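PDB 1O9G: 23S rRNA (guanine(2535)-N(1))-methyltransferase from Streptomyces viridochromogenes, which methylates the N1 atom of guanine-2535 in 23S ribosomal RNA, using S-adenosyl-L-methionine, and so confers resistance to the orthosomycin antibiotic avilamycin. Local coordinates for residues A[153-165]-A[192-204]. The protein carries 3 engineered substitutions. Numbering follows the deposited sequence.
Sequences DVFDPRALSAVLA and PVAGLLRSLASAL. Unlike the reference sequence in segment 192-204: Pro-192 (reference Arg), Val-193 (reference Trp), Ala-194 (reference Arg), Gly-195 (reference Ala).
Phe-155 meets Pro-192 and Leu-196; with Ser-199 and Val-154 it has the largest buried areas in this contact. The Phe-155 ring lies along the first turn of segment 192-204. Its CE1 edge meets Pro-192 O, near the ring plane, with CE1 to O at 3.2 Å. The same CE1 reaches Leu-196 CB at 3.9 Å. Pro-192 and Gly-195 differ from the reference sequence. Ser-199 OG donates to Val-154 O at 2.7 Å, the one direct hydrogen bond between the segments. The C=O...OG angle is 149°, and OG is tilted somewhat from the carbonyl plane. Ser-199 turns its OG away from its backbone N (chi1 -173°), which brings the hydroxyl to the turn at 153-156. That turn is type I, and an Asx turn from Asp-153 OD1 to Phe-155 N braces it. Val-154 CG2 packs on Leu-200 CD2 at 3.5 Å. Farther along, Leu-160 CD1 rests on Ala-203 CB at 3.8 Å, and Leu-164 CD1 approaches the same residue. A water donates to both Pro-157 O and Ser-202 OG. Trp-56 of strand 53-57 touches Leu-160, Leu-164 and Leu-200 from the sheet side. The axes of helix 160-164 and helix 192-203 cross at -56°. Turn 153-156 and helix 160-164 pack beside helix 190-203. The two helices flank strand 171-175 in the chain and lie on the same face of the mixed seven-stranded sheet, an arrangement of the Rossmann-like methyltransferase fold.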
loop_
_atom_site.group_PDB
_atom_site.type_symbol
_atom_site.label_atom_id
_atom_site.label_comp_id
_atom_site.label_asym_id
_atom_site.label_seq_id
_atom_site.Cartn_x
_atom_site.Cartn_y
_atom_site.Cartn_z
ATOM N N ASP A 153 5.300 15.027 4.418
ATOM C CA ASP A 153 3.971 15.251 4.960
ATOM C C ASP A 153 2.977 15.340 3.815
ATOM O O ASP A 153 3.037 16.265 3.036
ATOM C CB ASP A 153 3.964 16.546 5.778
ATOM C CG ASP A 153 2.638 16.810 6.444
ATOM O OD1 ASP A 153 1.700 15.998 6.300
ATOM O OD2 ASP A 153 2.449 17.817 7.147
ATOM N N VAL A 154 2.086 14.359 3.712
ATOM C CA VAL A 154 1.107 14.267 2.633
ATOM C C VAL A 154 0.157 15.462 2.634
ATOM O O VAL A 154 -0.403 15.799 1.607
ATOM C CB VAL A 154 0.311 12.935 2.717
ATOM C CG1 VAL A 154 -0.606 12.887 3.961
ATOM C CG2 VAL A 154 -0.497 12.722 1.460
ATOM N N PHE A 155 -0.020 16.100 3.789
ATOM C CA PHE A 155 -0.863 17.288 3.879
ATOM C C PHE A 155 -0.219 18.582 3.367
ATOM O O PHE A 155 -0.883 19.626 3.302
ATOM C CB PHE A 155 -1.320 17.485 5.319
ATOM C CG PHE A 155 -2.277 16.442 5.782
ATOM C CD1 PHE A 155 -3.646 16.630 5.641
ATOM C CD2 PHE A 155 -1.818 15.259 6.335
ATOM C CE1 PHE A 155 -4.543 15.660 6.066
ATOM C CE2 PHE A 155 -2.710 14.285 6.757
ATOM C CZ PHE A 155 -4.076 14.487 6.617
ATOM N N ASP A 156 1.062 18.516 3.018
ATOM C CA ASP A 156 1.787 19.669 2.499
ATOM C C ASP A 156 1.998 19.457 1.006
ATOM O O ASP A 156 2.902 18.705 0.626
ATOM C CB ASP A 156 3.151 19.796 3.182
ATOM C CG ASP A 156 3.965 20.982 2.667
ATOM O OD1 ASP A 156 3.464 21.757 1.810
ATOM O OD2 ASP A 156 5.120 21.238 3.083
ATOM N N PRO A 157 1.195 20.111 0.163
ATOM C CA PRO A 157 1.287 19.904 -1.290
ATOM C C PRO A 157 2.652 20.246 -1.903
ATOM O O PRO A 157 3.007 19.690 -2.940
ATOM C CB PRO A 157 0.201 20.833 -1.852
ATOM C CG PRO A 157 -0.126 21.776 -0.783
ATOM C CD PRO A 157 0.153 21.099 0.504
ATOM N N ARG A 158 3.404 21.133 -1.264
ATOM C CA ARG A 158 4.710 21.543 -1.766
ATOM C C ARG A 158 5.791 20.515 -1.493
ATOM O O ARG A 158 6.860 20.586 -2.093
ATOM C CB ARG A 158 5.107 22.886 -1.155
ATOM C CG ARG A 158 4.234 24.050 -1.618
ATOM C CD ARG A 158 4.284 24.307 -3.130
ATOM N NE ARG A 158 3.500 25.485 -3.504
ATOM C CZ ARG A 158 3.721 26.244 -4.586
ATOM N NH1 ARG A 158 4.701 25.954 -5.446
ATOM N NH2 ARG A 158 2.946 27.299 -4.816
ATOM N N ALA A 159 5.504 19.559 -0.604
ATOM C CA ALA A 159 6.424 18.468 -0.281
ATOM C C ALA A 159 6.356 17.335 -1.294
ATOM O O ALA A 159 7.237 16.484 -1.349
ATOM C CB ALA A 159 6.112 17.922 1.122
ATOM N N LEU A 160 5.316 17.323 -2.110
ATOM C CA LEU A 160 5.042 16.140 -2.908
ATOM C C LEU A 160 5.922 15.958 -4.151
ATOM O O LEU A 160 6.252 14.837 -4.499
ATOM C CB LEU A 160 3.558 16.053 -3.251
ATOM C CG LEU A 160 2.595 16.180 -2.052
ATOM C CD1 LEU A 160 1.139 16.142 -2.452
ATOM C CD2 LEU A 160 2.912 15.142 -0.968
ATOM N N SER A 161 6.307 17.032 -4.826
ATOM C CA SER A 161 7.076 16.893 -6.055
ATOM C C SER A 161 8.404 16.160 -5.837
ATOM O O SER A 161 8.809 15.348 -6.676
ATOM C CB SER A 161 7.297 18.249 -6.727
ATOM O OG SER A 161 8.346 18.960 -6.113
ATOM N N ALA A 162 9.049 16.382 -4.693
ATOM C CA ALA A 162 10.277 15.671 -4.380
ATOM C C ALA A 162 10.076 14.170 -4.130
ATOM O O ALA A 162 10.955 13.373 -4.405
ATOM C CB ALA A 162 10.983 16.321 -3.175
ATOM N N VAL A 163 8.950 13.796 -3.546
ATOM C CA VAL A 163 8.603 12.387 -3.391
ATOM C C VAL A 163 8.445 11.764 -4.779
ATOM O O VAL A 163 8.862 10.636 -5.001
ATOM C CB VAL A 163 7.279 12.220 -2.591
ATOM C CG1 VAL A 163 6.829 10.767 -2.535
ATOM C CG2 VAL A 163 7.455 12.732 -1.178
ATOM N N LEU A 164 7.788 12.463 -5.700
ATOM C CA LEU A 164 7.449 11.852 -6.985
ATOM C C LEU A 164 8.639 11.772 -7.948
ATOM O O LEU A 164 8.698 10.869 -8.795
ATOM C CB LEU A 164 6.254 12.571 -7.599
ATOM C CG LEU A 164 4.973 12.426 -6.776
ATOM C CD1 LEU A 164 3.878 13.079 -7.524
ATOM C CD2 LEU A 164 4.618 10.958 -6.487
ATOM N N ALA A 165 9.580 12.702 -7.804
ATOM C CA ALA A 165 10.791 12.767 -8.627
ATOM C C ALA A 165 10.490 12.546 -10.119
ATOM O O ALA A 165 11.146 11.762 -10.792
ATOM C CB ALA A 165 11.828 11.790 -8.120
ATOM N N PRO A 192 -9.790 16.722 7.696
ATOM C CA PRO A 192 -8.516 16.064 7.372
ATOM C C PRO A 192 -8.559 15.217 6.099
ATOM O O PRO A 192 -7.648 15.329 5.310
ATOM C CB PRO A 192 -8.251 15.191 8.606
ATOM C CG PRO A 192 -8.953 15.877 9.691
ATOM C CD PRO A 192 -10.214 16.415 9.071
ATOM N N VAL A 193 -9.594 14.400 5.903
ATOM C CA VAL A 193 -9.703 13.598 4.679
ATOM C C VAL A 193 -9.779 14.507 3.487
ATOM O O VAL A 193 -9.096 14.292 2.509
ATOM C CB VAL A 193 -10.927 12.675 4.668
ATOM C CG1 VAL A 193 -11.101 11.999 3.278
ATOM C CG2 VAL A 193 -10.789 11.610 5.706
ATOM N N ALA A 194 -10.626 15.523 3.560
ATOM C CA ALA A 194 -10.725 16.483 2.475
ATOM C C ALA A 194 -9.385 17.123 2.148
ATOM O O ALA A 194 -9.024 17.231 0.989
ATOM C CB ALA A 194 -11.730 17.554 2.817
ATOM N N GLY A 195 -8.630 17.530 3.158
ATOM C CA GLY A 195 -7.339 18.155 2.927
ATOM C C GLY A 195 -6.325 17.191 2.331
ATOM O O GLY A 195 -5.525 17.567 1.489
ATOM N N LEU A 196 -6.363 15.941 2.778
ATOM C CA LEU A 196 -5.485 14.922 2.235
ATOM C C LEU A 196 -5.766 14.756 0.751
ATOM O O LEU A 196 -4.844 14.759 -0.068
ATOM C CB LEU A 196 -5.667 13.607 2.987
ATOM C CG LEU A 196 -5.000 12.355 2.408
ATOM C CD1 LEU A 196 -3.572 12.622 2.143
ATOM C CD2 LEU A 196 -5.170 11.213 3.385
ATOM N N LEU A 197 -7.028 14.608 0.388
ATOM C CA LEU A 197 -7.368 14.438 -1.019
ATOM C C LEU A 197 -6.977 15.626 -1.882
ATOM O O LEU A 197 -6.444 15.447 -2.969
ATOM C CB LEU A 197 -8.839 14.135 -1.206
ATOM C CG LEU A 197 -9.374 12.849 -0.603
ATOM C CD1 LEU A 197 -10.880 12.842 -0.799
ATOM C CD2 LEU A 197 -8.744 11.613 -1.165
ATOM N N ARG A 198 -7.193 16.845 -1.394
ATOM C CA ARG A 198 -6.827 18.026 -2.164
ATOM C C ARG A 198 -5.324 18.130 -2.346
ATOM O O ARG A 198 -4.856 18.487 -3.411
ATOM C CB ARG A 198 -7.349 19.297 -1.513
ATOM C CG ARG A 198 -8.855 19.488 -1.633
ATOM C CD ARG A 198 -9.301 20.885 -1.291
ATOM N NE ARG A 198 -8.555 21.350 -0.128
ATOM C CZ ARG A 198 -8.949 21.245 1.140
ATOM N NH1 ARG A 198 -10.143 20.734 1.462
ATOM N NH2 ARG A 198 -8.140 21.692 2.101
ATOM N N SER A 199 -4.569 17.816 -1.306
ATOM C CA SER A 199 -3.123 17.851 -1.412
ATOM C C SER A 199 -2.630 16.873 -2.475
ATOM O O SER A 199 -1.859 17.227 -3.355
ATOM C CB SER A 199 -2.494 17.537 -0.055
ATOM O OG SER A 199 -1.105 17.716 -0.097
ATOM N N LEU A 200 -3.092 15.639 -2.391
ATOM C CA LEU A 200 -2.704 14.613 -3.346
ATOM C C LEU A 200 -3.087 15.011 -4.765
ATOM O O LEU A 200 -2.294 14.851 -5.675
ATOM C CB LEU A 200 -3.338 13.272 -2.983
ATOM C CG LEU A 200 -2.775 12.596 -1.732
ATOM C CD1 LEU A 200 -3.592 11.370 -1.350
ATOM C CD2 LEU A 200 -1.319 12.255 -1.939
ATOM N N ALA A 201 -4.312 15.485 -4.964
ATOM C CA ALA A 201 -4.798 15.749 -6.312
ATOM C C ALA A 201 -3.984 16.860 -6.974
ATOM O O ALA A 201 -3.856 16.884 -8.193
ATOM C CB ALA A 201 -6.286 16.084 -6.293
ATOM N N SER A 202 -3.422 17.765 -6.177
ATOM C CA SER A 202 -2.580 18.833 -6.722
ATOM C C SER A 202 -1.313 18.292 -7.386
ATOM O O SER A 202 -0.748 18.941 -8.254
ATOM C CB SER A 202 -2.213 19.863 -5.643
ATOM O OG SER A 202 -1.242 19.387 -4.714
ATOM N N ALA A 203 -0.884 17.112 -6.969
ATOM C CA ALA A 203 0.369 16.516 -7.447
ATOM C C ALA A 203 0.196 15.398 -8.491
ATOM O O ALA A 203 1.175 14.972 -9.084
ATOM C CB ALA A 203 1.153 15.993 -6.275
ATOM N N LEU A 204 -1.020 14.931 -8.702
ATOM C CA LEU A 204 -1.297 13.742 -9.527
ATOM C C LEU A 204 -1.774 14.073 -10.920
ATOM O O LEU A 204 -2.345 15.139 -11.146
ATOM C CB LEU A 204 -2.371 12.893 -8.868
ATOM C CG LEU A 204 -1.961 12.244 -7.566
ATOM C CD1 LEU A 204 -3.197 11.695 -6.845
ATOM C CD2 LEU A 204 -0.942 11.156 -7.835
HETATM O O HOH W 1 1.431 19.603 -5.193
#